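Local atomic coordinates of transcriptional regulator (Saccharomonospora viridis, PDB entry 4KWA), a protein that probably binds DNA as a dimeric TetR-family transcriptional repressor and holds a choline ion in the pocket of its ligand-binding domain. Residues Gly141-Leu155 and His181-Arg193. Numbering follows the deposited sequence.
Sequences GVFRDQDADELATRL and HLNDFIEHNIVER
Phe-143 and Val-191 pair through their backbones as a single beta bridge where, in this all-helical TetR-type ligand-binding domain, the chain beyond the last helix passes the loop leading into helix 148-168. Two hydrogen bonds define the bridge. Glu-192 N reaches Val-142 O at 2.8 Å, nearly straight at N-H (173°). Arg-144 N reaches Ile-190 O at 2.9 Å. Phe-143 has CG beside its backbone N (chi1 -64°), which lays the ring alongside the Ile-190 side chain; CG2 of Ile-190 sits almost directly above one ring face, 3.7 Å from the Phe-143 ring centroid, a CH-pi contact. Leu-81 of helix 77-86 also touches both side chains. On the other branch of Ile-190, CG1 meets Leu-151 CD2 at 3.8 Å, so this isoleucine links the loop to the neighbouring helix.

The helical segments 148-155 and 181-190 run antiparallel (163°), with axes 12.5 Å apart, a separation filled by the side chains of Leu-151, Leu-155, Leu-182 and Phe-185. Leu-151 CD1 comes to the edge of the Phe-185 ring, whereas Leu-155 CD1 touches both Phe-185 and Leu-182 CD2. Arg-154 lays its CG by Phe-185 CZ, while its NE bonds His-181 of the second subunit, placing this layer at the dimer interface. At the loop end, the Arg-144 chain bends at chi3 and brings its guanidinium edge to the Asn-189 carbonyl: NH2 donates to Asn-189 O at 2.7 Å, with a weak second bond from NE to the same oxygen.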
ATOM      1  N   GLY A 141      29.800   1.258 -14.278  1.00 37.87           N
ATOM      2  CA  GLY A 141      29.409   1.569 -15.655  1.00 39.82           C
ATOM      3  C   GLY A 141      28.301   0.687 -16.194  1.00 43.41           C
ATOM      4  O   GLY A 141      28.065   0.628 -17.411  1.00 44.63           O
ATOM      5  N   VAL A 142      27.570   0.010 -15.324  1.00 36.35           N
ATOM      6  CA  VAL A 142      26.486  -0.834 -15.832  1.00 33.57           C
ATOM      7  C   VAL A 142      25.123  -0.199 -15.730  1.00 37.81           C
ATOM      8  O   VAL A 142      24.179  -0.653 -16.417  1.00 34.60           O
ATOM      9  CB  VAL A 142      26.536  -2.237 -15.204  1.00 38.20           C
ATOM     10  CG1 VAL A 142      25.350  -3.074 -15.633  1.00 44.15           C
ATOM     11  CG2 VAL A 142      27.830  -2.969 -15.586  1.00 43.42           C
ATOM     12  N   PHE A 143      25.039   0.871 -14.931  1.00 31.06           N
ATOM     13  CA  PHE A 143      23.828   1.625 -14.733  1.00 29.71           C
ATOM     14  C   PHE A 143      24.011   3.052 -15.276  1.00 28.41           C
ATOM     15  O   PHE A 143      25.077   3.631 -15.119  1.00 31.90           O
ATOM     16  CB  PHE A 143      23.365   1.761 -13.247  1.00 26.64           C
ATOM     17  CG  PHE A 143      22.979   0.496 -12.558  1.00 26.61           C
ATOM     18  CD1 PHE A 143      22.558  -0.626 -13.223  1.00 27.16           C
ATOM     19  CD2 PHE A 143      22.935   0.475 -11.217  1.00 24.73           C
ATOM     20  CE1 PHE A 143      22.202  -1.787 -12.495  1.00 27.44           C
ATOM     21  CE2 PHE A 143      22.623  -0.660 -10.513  1.00 30.03           C
ATOM     22  CZ  PHE A 143      22.227  -1.809 -11.165  1.00 25.30           C
ATOM     23  N   ARG A 144      22.945   3.545 -15.897  1.00 30.07           N
ATOM     24  CA  ARG A 144      22.843   4.914 -16.444  1.00 34.72           C
ATOM     25  C   ARG A 144      23.029   5.968 -15.330  1.00 33.21           C
ATOM     26  O   ARG A 144      22.555   5.799 -14.191  1.00 30.24           O
ATOM     27  CB  ARG A 144      21.386   5.234 -16.902  1.00 45.33           C
ATOM     28  CG  ARG A 144      20.805   4.837 -18.238  1.00 59.47           C
ATOM     29  CD  ARG A 144      19.711   5.892 -18.541  1.00 49.71           C
ATOM     30  NE  ARG A 144      18.500   5.717 -17.753  1.00 57.55           N
ATOM     31  CZ  ARG A 144      17.733   6.684 -17.239  1.00 53.81           C
ATOM     32  NH1 ARG A 144      18.100   7.978 -17.219  1.00 47.31           N
ATOM     33  NH2 ARG A 144      16.641   6.323 -16.587  1.00 53.35           N
ATOM     34  N   ASP A 145      23.534   7.129 -15.699  1.00 34.06           N
ATOM     35  CA  ASP A 145      23.670   8.241 -14.774  1.00 34.12           C
ATOM     36  C   ASP A 145      22.289   8.824 -14.573  1.00 40.16           C
ATOM     37  O   ASP A 145      21.574   9.094 -15.548  1.00 42.69           O
ATOM     38  CB  ASP A 145      24.570   9.316 -15.447  1.00 36.61           C
ATOM     39  CG  ASP A 145      24.921  10.513 -14.526  1.00 43.44           C
ATOM     40  OD1 ASP A 145      24.825  10.415 -13.297  1.00 47.90           O
ATOM     41  OD2 ASP A 145      25.309  11.590 -15.066  1.00 40.47           O
ATOM     42  N   GLN A 146      21.908   9.064 -13.320  1.00 33.61           N
ATOM     43  CA  GLN A 146      20.592   9.492 -13.024  1.00 40.87           C
ATOM     44  C   GLN A 146      20.644   9.723 -11.506  1.00 36.92           C
ATOM     45  O   GLN A 146      21.515   9.127 -10.812  1.00 35.14           O
ATOM     46  CB  GLN A 146      19.751   8.264 -13.331  1.00 49.89           C
ATOM     47  CG  GLN A 146      18.332   8.369 -13.688  1.00 57.43           C
ATOM     48  CD  GLN A 146      17.646   6.992 -13.514  1.00 52.42           C
ATOM     49  OE1 GLN A 146      18.032   5.900 -14.074  1.00 45.23           O
ATOM     50  NE2 GLN A 146      16.627   7.039 -12.739  1.00 47.06           N
ATOM     51  N   ASP A 147      19.768  10.569 -10.982  1.00 35.52           N
ATOM     52  CA  ASP A 147      19.755  10.799  -9.538  1.00 37.18           C
ATOM     53  C   ASP A 147      19.260   9.507  -8.856  1.00 33.61           C
ATOM     54  O   ASP A 147      18.151   8.989  -9.117  1.00 29.65           O
ATOM     55  CB  ASP A 147      18.899  11.996  -9.215  1.00 41.31           C
ATOM     56  CG  ASP A 147      18.786  12.270  -7.766  1.00 45.01           C
ATOM     57  OD1 ASP A 147      18.188  11.466  -7.048  1.00 49.21           O
ATOM     58  OD2 ASP A 147      19.228  13.357  -7.338  1.00 52.12           O
ATOM     59  N   ALA A 148      20.131   8.963  -8.028  1.00 33.37           N
ATOM     60  CA  ALA A 148      19.857   7.713  -7.323  1.00 33.99           C
ATOM     61  C   ALA A 148      18.815   7.817  -6.270  1.00 34.04           C
ATOM     62  O   ALA A 148      18.178   6.829  -5.921  1.00 32.08           O
ATOM     63  CB  ALA A 148      21.128   7.168  -6.707  1.00 30.78           C
ATOM     64  N   ASP A 149      18.654   8.990  -5.703  1.00 30.51           N
ATOM     65  CA  ASP A 149      17.632   9.149  -4.712  1.00 34.49           C
ATOM     66  C   ASP A 149      16.201   9.130  -5.378  1.00 32.54           C
ATOM     67  O   ASP A 149      15.255   8.545  -4.829  1.00 33.89           O
ATOM     68  CB  ASP A 149      17.862  10.533  -4.053  1.00 36.47           C
ATOM     69  CG  ASP A 149      18.906  10.528  -2.949  1.00 56.45           C
ATOM     70  OD1 ASP A 149      18.539  10.162  -1.822  1.00 55.49           O
ATOM     71  OD2 ASP A 149      20.031  11.043  -3.133  1.00 57.18           O
ATOM     72  N   GLU A 150      16.045   9.841  -6.480  1.00 36.85           N
ATOM     73  CA  GLU A 150      14.746   9.873  -7.188  1.00 36.93           C
ATOM     74  C   GLU A 150      14.414   8.477  -7.667  1.00 32.19           C
ATOM     75  O   GLU A 150      13.244   8.033  -7.549  1.00 31.23           O
ATOM     76  CB  GLU A 150      14.753  10.846  -8.385  1.00 41.22           C
ATOM     77  CG  GLU A 150      14.704  12.332  -8.041  1.00 55.33           C
ATOM     78  CD  GLU A 150      13.340  12.860  -7.524  1.00 63.95           C
ATOM     79  OE1 GLU A 150      13.224  14.108  -7.492  1.00 79.72           O
ATOM     80  OE2 GLU A 150      12.377  12.104  -7.169  1.00 67.40           O
ATOM     81  N   LEU A 151      15.450   7.776  -8.146  1.00 28.93           N
ATOM     82  CA  LEU A 151      15.320   6.409  -8.618  1.00 30.92           C
ATOM     83  C   LEU A 151      15.001   5.460  -7.477  1.00 27.59           C
ATOM     84  O   LEU A 151      14.177   4.596  -7.656  1.00 34.19           O
ATOM     85  CB  LEU A 151      16.555   5.982  -9.412  1.00 33.93           C
ATOM     86  CG  LEU A 151      16.509   4.522  -9.901  1.00 35.38           C
ATOM     87  CD1 LEU A 151      15.216   4.250 -10.664  1.00 39.85           C
ATOM     88  CD2 LEU A 151      17.697   4.206 -10.811  1.00 39.84           C
ATOM     89  N   ALA A 152      15.744   5.489  -6.342  1.00 29.78           N
ATOM     90  CA  ALA A 152      15.339   4.703  -5.188  1.00 29.87           C
ATOM     91  C   ALA A 152      13.858   4.986  -4.805  1.00 30.93           C
ATOM     92  O   ALA A 152      13.153   4.106  -4.434  1.00 30.85           O
ATOM     93  CB  ALA A 152      16.220   5.024  -4.004  1.00 35.21           C
ATOM     94  N   THR A 153      13.436   6.239  -4.806  1.00 29.48           N
ATOM     95  CA  THR A 153      12.006   6.641  -4.548  1.00 27.88           C
ATOM     96  C   THR A 153      11.085   5.967  -5.492  1.00 28.97           C
ATOM     97  O   THR A 153      10.074   5.351  -5.077  1.00 28.58           O
ATOM     98  CB  THR A 153      11.846   8.154  -4.620  1.00 32.24           C
ATOM     99  OG1 THR A 153      12.374   8.716  -3.408  1.00 30.07           O
ATOM    100  CG2 THR A 153      10.386   8.557  -4.652  1.00 34.41           C
ATOM    101  N   ARG A 154      11.416   6.047  -6.765  1.00 26.22           N
ATOM    102  CA  ARG A 154      10.588   5.363  -7.768  1.00 27.03           C
ATOM    103  C   ARG A 154      10.565   3.881  -7.649  1.00 31.92           C
ATOM    104  O   ARG A 154       9.479   3.300  -7.717  1.00 26.26           O
ATOM    105  CB  ARG A 154      11.009   5.785  -9.161  1.00 28.19           C
ATOM    106  CG  ARG A 154      10.185   5.365 -10.326  1.00 27.54           C
ATOM    107  CD  ARG A 154      10.391   6.153 -11.634  1.00 33.16           C
ATOM    108  NE  ARG A 154      10.039   7.569 -11.502  1.00 34.03           N
ATOM    109  CZ  ARG A 154      10.216   8.539 -12.385  1.00 38.01           C
ATOM    110  NH1 ARG A 154       9.796   9.801 -12.062  1.00 34.44           N
ATOM    111  NH2 ARG A 154      10.768   8.271 -13.555  1.00 34.33           N
ATOM    112  N   LEU A 155      11.742   3.236  -7.502  1.00 26.55           N
ATOM    113  CA  LEU A 155      11.763   1.774  -7.410  1.00 31.05           C
ATOM    114  C   LEU A 155      10.985   1.284  -6.216  1.00 23.17           C
ATOM    115  O   LEU A 155      10.173   0.324  -6.354  1.00 25.81           O
ATOM    116  CB  LEU A 155      13.197   1.233  -7.470  1.00 27.73           C
ATOM    117  CG  LEU A 155      13.306  -0.256  -7.416  1.00 29.06           C
ATOM    118  CD1 LEU A 155      12.497  -0.949  -8.525  1.00 27.15           C
ATOM    119  CD2 LEU A 155      14.792  -0.607  -7.437  1.00 29.16           C
ATOM    120  N   HIS A 181       7.672  -7.442 -14.602  1.00 26.77           N
ATOM    121  CA  HIS A 181       7.544  -5.989 -14.660  1.00 27.49           C
ATOM    122  C   HIS A 181       8.758  -5.265 -14.057  1.00 25.38           C
ATOM    123  O   HIS A 181       9.280  -4.277 -14.583  1.00 26.52           O
ATOM    124  CB  HIS A 181       6.223  -5.577 -13.960  1.00 24.57           C
ATOM    125  CG  HIS A 181       5.899  -4.124 -14.159  1.00 25.61           C
ATOM    126  ND1 HIS A 181       4.958  -3.693 -15.084  1.00 27.88           N
ATOM    127  CD2 HIS A 181       6.528  -3.007 -13.731  1.00 29.47           C
ATOM    128  CE1 HIS A 181       4.977  -2.374 -15.144  1.00 31.42           C
ATOM    129  NE2 HIS A 181       5.890  -1.928 -14.311  1.00 29.46           N
ATOM    130  N   LEU A 182       9.192  -5.696 -12.869  1.00 25.64           N
ATOM    131  CA  LEU A 182      10.304  -5.083 -12.174  1.00 29.41           C
ATOM    132  C   LEU A 182      11.660  -5.312 -12.903  1.00 29.82           C
ATOM    133  O   LEU A 182      12.440  -4.387 -13.031  1.00 24.41           O
ATOM    134  CB  LEU A 182      10.379  -5.607 -10.727  1.00 22.64           C
ATOM    135  CG  LEU A 182       9.345  -5.043  -9.746  1.00 28.44           C
ATOM    136  CD1 LEU A 182       9.302  -5.820  -8.428  1.00 29.05           C
ATOM    137  CD2 LEU A 182       9.610  -3.560  -9.536  1.00 29.02           C
ATOM    138  N   ASN A 183      11.861  -6.519 -13.426  1.00 28.10           N
ATOM    139  CA  ASN A 183      13.045  -6.813 -14.217  1.00 30.41           C
ATOM    140  C   ASN A 183      13.030  -5.942 -15.519  1.00 31.17           C
ATOM    141  O   ASN A 183      14.082  -5.421 -15.920  1.00 30.70           O
ATOM    142  CB  ASN A 183      13.213  -8.352 -14.355  1.00 34.09           C
ATOM    143  CG  ASN A 183      13.880  -8.973 -13.125  1.00 41.32           C
ATOM    144  OD1 ASN A 183      13.224  -9.588 -12.256  1.00 50.11           O
ATOM    145  ND2 ASN A 183      15.169  -8.743 -12.992  1.00 41.51           N
ATOM    146  N   ASP A 184      11.865  -5.723 -16.144  1.00 26.23           N
ATOM    147  CA  ASP A 184      11.754  -4.816 -17.307  1.00 29.43           C
ATOM    148  C   ASP A 184      12.130  -3.391 -16.943  1.00 30.89           C
ATOM    149  O   ASP A 184      12.759  -2.702 -17.686  1.00 33.82           O
ATOM    150  CB  ASP A 184      10.374  -4.896 -17.940  1.00 30.15           C
ATOM    151  CG  ASP A 184      10.162  -6.219 -18.719  1.00 51.40           C
ATOM    152  OD1 ASP A 184      11.179  -6.929 -18.931  1.00 56.43           O
ATOM    153  OD2 ASP A 184       9.003  -6.536 -19.146  1.00 60.49           O
ATOM    154  N   PHE A 185      11.693  -2.934 -15.791  1.00 31.37           N
ATOM    155  CA  PHE A 185      11.990  -1.577 -15.353  1.00 24.36           C
ATOM    156  C   PHE A 185      13.522  -1.503 -15.168  1.00 27.57           C
ATOM    157  O   PHE A 185      14.109  -0.505 -15.506  1.00 29.33           O
ATOM    158  CB  PHE A 185      11.296  -1.326 -13.989  1.00 24.13           C
ATOM    159  CG  PHE A 185      11.571   0.064 -13.392  1.00 24.12           C
ATOM    160  CD1 PHE A 185      10.961   1.188 -13.887  1.00 28.15           C
ATOM    161  CD2 PHE A 185      12.450   0.209 -12.378  1.00 23.56           C
ATOM    162  CE1 PHE A 185      11.267   2.448 -13.408  1.00 29.97           C
ATOM    163  CE2 PHE A 185      12.779   1.500 -11.886  1.00 27.19           C
ATOM    164  CZ  PHE A 185      12.142   2.567 -12.377  1.00 29.00           C
ATOM    165  N   ILE A 186      14.123  -2.456 -14.472  1.00 25.20           N
ATOM    166  CA  ILE A 186      15.582  -2.410 -14.247  1.00 30.35           C
ATOM    167  C   ILE A 186      16.296  -2.395 -15.610  1.00 28.61           C
ATOM    168  O   ILE A 186      17.106  -1.541 -15.931  1.00 31.00           O
ATOM    169  CB  ILE A 186      16.058  -3.615 -13.421  1.00 33.70           C
ATOM    170  CG1 ILE A 186      15.549  -3.480 -11.980  1.00 33.66           C
ATOM    171  CG2 ILE A 186      17.579  -3.787 -13.489  1.00 37.18           C
ATOM    172  CD1 ILE A 186      15.731  -4.728 -11.157  1.00 37.39           C
ATOM    173  N   GLU A 187      15.979  -3.382 -16.433  1.00 32.46           N
ATOM    174  CA  GLU A 187      16.673  -3.453 -17.719  1.00 34.73           C
ATOM    175  C   GLU A 187      16.495  -2.190 -18.603  1.00 35.04           C
ATOM    176  O   GLU A 187      17.414  -1.868 -19.344  1.00 36.49           O
ATOM    177  CB  GLU A 187      16.330  -4.768 -18.479  1.00 38.10           C
ATOM    178  CG  GLU A 187      16.760  -6.052 -17.766  1.00 48.05           C
ATOM    179  CD  GLU A 187      18.252  -6.083 -17.378  1.00 54.03           C
ATOM    180  OE1 GLU A 187      19.090  -5.857 -18.282  1.00 56.53           O
ATOM    181  OE2 GLU A 187      18.580  -6.368 -16.179  1.00 63.77           O
ATOM    182  N   HIS A 188      15.355  -1.504 -18.585  1.00 28.56           N
ATOM    183  CA  HIS A 188      15.152  -0.346 -19.471  1.00 33.81           C
ATOM    184  C   HIS A 188      15.255   1.048 -18.862  1.00 33.86           C
ATOM    185  O   HIS A 188      15.352   2.036 -19.574  1.00 37.70           O
ATOM    186  CB  HIS A 188      13.814  -0.506 -20.183  1.00 42.06           C
ATOM    187  CG  HIS A 188      13.719  -1.788 -20.940  1.00 51.14           C
ATOM    188  ND1 HIS A 188      12.671  -2.665 -20.797  1.00 59.75           N
ATOM    189  CD2 HIS A 188      14.620  -2.405 -21.747  1.00 55.52           C
ATOM    190  CE1 HIS A 188      12.889  -3.732 -21.544  1.00 51.92           C
ATOM    191  NE2 HIS A 188      14.068  -3.600 -22.126  1.00 61.55           N
ATOM    192  N   ASN A 189      15.156   1.132 -17.538  1.00 30.09           N
ATOM    193  CA  ASN A 189      15.244   2.434 -16.865  1.00 35.77           C
ATOM    194  C   ASN A 189      16.460   2.643 -16.066  1.00 35.22           C
ATOM    195  O   ASN A 189      16.768   3.785 -15.718  1.00 41.68           O
ATOM    196  CB  ASN A 189      14.051   2.680 -15.952  1.00 37.06           C
ATOM    197  CG  ASN A 189      12.789   2.960 -16.720  1.00 48.89           C
ATOM    198  OD1 ASN A 189      12.182   2.066 -17.282  1.00 52.73           O
ATOM    199  ND2 ASN A 189      12.374   4.199 -16.702  1.00 51.92           N
ATOM    200  N   ILE A 190      17.096   1.541 -15.660  1.00 29.04           N
ATOM    201  CA  ILE A 190      18.287   1.590 -14.811  1.00 26.92           C
ATOM    202  C   ILE A 190      19.560   1.210 -15.546  1.00 33.68           C
ATOM    203  O   ILE A 190      20.549   1.919 -15.478  1.00 27.52           O
ATOM    204  CB  ILE A 190      18.123   0.770 -13.536  1.00 29.67           C
ATOM    205  CG1 ILE A 190      16.802   1.131 -12.817  1.00 31.05           C
ATOM    206  CG2 ILE A 190      19.286   0.947 -12.585  1.00 29.12           C
ATOM    207  CD1 ILE A 190      16.555   0.456 -11.510  1.00 33.60           C
ATOM    208  N   VAL A 191      19.541   0.084 -16.250  1.00 31.96           N
ATOM    209  CA  VAL A 191      20.714  -0.412 -16.940  1.00 31.32           C
ATOM    210  C   VAL A 191      21.127   0.488 -18.111  1.00 31.89           C
ATOM    211  O   VAL A 191      20.271   0.923 -18.914  1.00 37.43           O
ATOM    212  CB  VAL A 191      20.516  -1.881 -17.377  1.00 33.91           C
ATOM    213  CG1 VAL A 191      21.639  -2.392 -18.339  1.00 43.45           C
ATOM    214  CG2 VAL A 191      20.386  -2.765 -16.178  1.00 33.04           C
ATOM    215  N   GLU A 192      22.444   0.714 -18.195  1.00 40.37           N
ATOM    216  CA  GLU A 192      23.134   1.555 -19.192  1.00 46.18           C
ATOM    217  C   GLU A 192      23.052   0.958 -20.611  1.00 54.16           C
ATOM    218  O   GLU A 192      23.588  -0.125 -20.848  1.00 51.07           O
ATOM    219  CB  GLU A 192      24.621   1.731 -18.744  1.00 48.46           C
ATOM    220  CG  GLU A 192      25.543   2.629 -19.576  1.00 54.92           C
ATOM    221  CD  GLU A 192      24.995   4.023 -19.811  1.00 51.68           C
ATOM    222  OE1 GLU A 192      25.595   4.978 -19.345  1.00 50.23           O
ATOM    223  OE2 GLU A 192      23.932   4.163 -20.391  1.00 55.21           O
ATOM    224  N   ARG A 193      22.394   1.700 -21.518  1.00 65.49           N
ATOM    225  CA  ARG A 193      22.212   1.359 -22.954  1.00 65.70           C
ATOM    226  C   ARG A 193      23.481   1.484 -23.795  1.00 48.39           C
ATOM    227  O   ARG A 193      24.569   1.040 -23.402  1.00 66.39           O
ATOM    228  CB  ARG A 193      21.170   2.309 -23.547  1.00 74.08           C
ATOM    229  CG  ARG A 193      21.084   2.307 -25.058  1.00 86.84           C
ATOM    230  CD  ARG A 193      19.867   3.090 -25.525  1.00 96.86           C
ATOM    231  NE  ARG A 193      19.924   4.528 -25.261  1.00 99.19           N
ATOM    232  CZ  ARG A 193      20.200   5.462 -26.171  1.00102.72           C
ATOM    233  NH1 ARG A 193      20.424   5.131 -27.442  1.00 98.39           N
ATOM    234  NH2 ARG A 193      20.225   6.742 -25.816  1.00 94.68           N
TER
HETATM  235  O   HOH W   1      20.399   3.956 -13.715  1.00 39.75           O
HETATM  236  O   HOH W   2      18.216   2.903 -18.973  1.00 42.91           O